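Local coordinates for putative esterase (Uncultured bacterium, PDB 7C4D), which probably hydrolyses carboxylic ester bonds, as an alpha/beta-hydrolase-fold esterase from an uncultured marine bacterium, at residues D56-N59 and H65-D68. Residues are numbered along the deposited sequence; the frame is centred on the assembly and turned at random.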
loop_
_atom_site.group_PDB
_atom_site.type_symbol
_atom_site.label_atom_id
_atom_site.label_comp_id
_atom_site.label_asym_id
_atom_site.label_seq_id
_atom_site.Cartn_x
_atom_site.Cartn_y
_atom_site.Cartn_z
ATOM N N ASP A 56 9.485 -0.692 -1.731
ATOM C CA ASP A 56 9.214 0.448 -0.856
ATOM C C ASP A 56 8.814 1.584 -1.802
ATOM O O ASP A 56 9.515 1.850 -2.765
ATOM C CB ASP A 56 10.436 0.840 -0.011
ATOM C CG ASP A 56 10.810 -0.106 1.129
ATOM O OD1 ASP A 56 10.050 -1.026 1.410
ATOM O OD2 ASP A 56 11.831 0.117 1.774
ATOM N N GLN A 57 7.623 2.152 -1.632
ATOM C CA GLN A 57 7.214 3.225 -2.536
ATOM C C GLN A 57 7.856 4.552 -2.121
ATOM O O GLN A 57 8.369 4.647 -0.999
ATOM C CB GLN A 57 5.694 3.293 -2.582
ATOM C CG GLN A 57 5.102 2.063 -3.264
ATOM C CD GLN A 57 3.612 2.173 -3.279
ATOM O OE1 GLN A 57 3.018 2.712 -4.216
ATOM N NE2 GLN A 57 3.020 1.740 -2.181
ATOM N N ARG A 58 7.806 5.563 -3.020
ATOM C CA ARG A 58 8.380 6.879 -2.717
ATOM C C ARG A 58 7.907 7.374 -1.347
ATOM O O ARG A 58 6.761 7.123 -0.952
ATOM C CB ARG A 58 8.099 7.861 -3.856
ATOM C CG ARG A 58 6.663 8.360 -3.962
ATOM C CD ARG A 58 6.580 9.597 -4.841
ATOM N NE ARG A 58 7.183 9.280 -6.115
ATOM C CZ ARG A 58 7.632 10.174 -6.987
ATOM N NH1 ARG A 58 7.520 11.458 -6.708
ATOM N NH2 ARG A 58 8.180 9.786 -8.127
ATOM N N ASN A 59 8.852 7.969 -0.590
ATOM C CA ASN A 59 8.661 8.571 0.724
ATOM C C ASN A 59 8.519 7.529 1.839
ATOM O O ASN A 59 8.204 7.879 2.979
ATOM C CB ASN A 59 7.544 9.623 0.760
ATOM C CG ASN A 59 7.874 10.866 -0.047
ATOM O OD1 ASN A 59 9.040 11.282 -0.150
ATOM N ND2 ASN A 59 6.853 11.453 -0.649
ATOM N N HIS A 65 12.988 10.224 -1.151
ATOM C CA HIS A 65 11.978 11.198 -0.793
ATOM C C HIS A 65 11.743 12.129 -1.972
ATOM O O HIS A 65 12.612 12.257 -2.832
ATOM C CB HIS A 65 12.402 11.928 0.478
ATOM C CG HIS A 65 12.265 11.097 1.704
ATOM N ND1 HIS A 65 12.016 11.650 2.930
ATOM C CD2 HIS A 65 12.320 9.755 1.897
ATOM C CE1 HIS A 65 11.951 10.702 3.849
ATOM N NE2 HIS A 65 12.144 9.528 3.239
ATOM N N ALA A 66 10.511 12.660 -2.049
ATOM C CA ALA A 66 10.054 13.645 -3.022
ATOM C C ALA A 66 8.816 14.349 -2.461
ATOM O O ALA A 66 8.267 13.908 -1.459
ATOM C CB ALA A 66 9.809 13.014 -4.376
ATOM N N ASP A 67 8.440 15.493 -3.060
ATOM C CA ASP A 67 7.353 16.331 -2.563
ATOM C C ASP A 67 6.028 15.865 -3.148
ATOM O O ASP A 67 5.044 15.781 -2.429
ATOM C CB ASP A 67 7.575 17.804 -2.908
ATOM C CG ASP A 67 8.809 18.393 -2.245
ATOM O OD1 ASP A 67 8.885 18.350 -0.995
ATOM O OD2 ASP A 67 9.692 18.867 -2.986
ATOM N N ASP A 68 6.035 15.603 -4.458
ATOM C CA ASP A 68 4.904 15.027 -5.170
ATOM C C ASP A 68 4.802 13.525 -4.851
ATOM O O ASP A 68 5.767 12.765 -5.015
ATOM C CB ASP A 68 5.078 15.203 -6.681
ATOM C CG ASP A 68 3.899 14.670 -7.462
ATOM O OD1 ASP A 68 2.797 14.753 -6.933
ATOM O OD2 ASP A 68 4.103 14.164 -8.580
#
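Asn59 turns its carboxamide onto the backbone of Ala66 and pairs with both the N and the O of that residue. OD1 of Asn59 accepts from Ala66 N at 2.8 Å with a fairly straight N-H (159°), while ND2 of Asn59 gives a hydrogen to Ala66 O at 2.9 Å. That oxygen lies near the amide plane, yet ND2 itself stands above the carbonyl plane of Ala66. A chi1 of -67° sets CG beside the backbone N, anti to the carbonyl carbon, and OD1 of Asn59 comes within 3.0 Å of His65 CA. Shortening Asn59 to an alanine removes both bonds and would probably leave the Ala66 backbone less firmly placed.

Arg58 bends at chi3 (55°), carrying NH1 to Asp68 O at 2.8 Å; the oxygen meets the edge of the guanidinium, tilted slightly from its plane. The methyl CB of Ala66 lies obliquely 3.6 Å from Arg58 NH1. With NE salt-bridged to Asp77 as well, the two grips together are likely to fix the guanidinium's rotation.

Side chains of one limb thus bond to the backbone of the other, bracing the loop that joins strand 51-55 of the alpha/beta hydrolase sheet to helix 71-84. Asp77 belongs to that helix, and Arg58 also packs on its Ser73 and Met74. Asn191, just before helix 192-196, donates from ND2 to Asn59 OD1, which thus takes two hydrogen bonds.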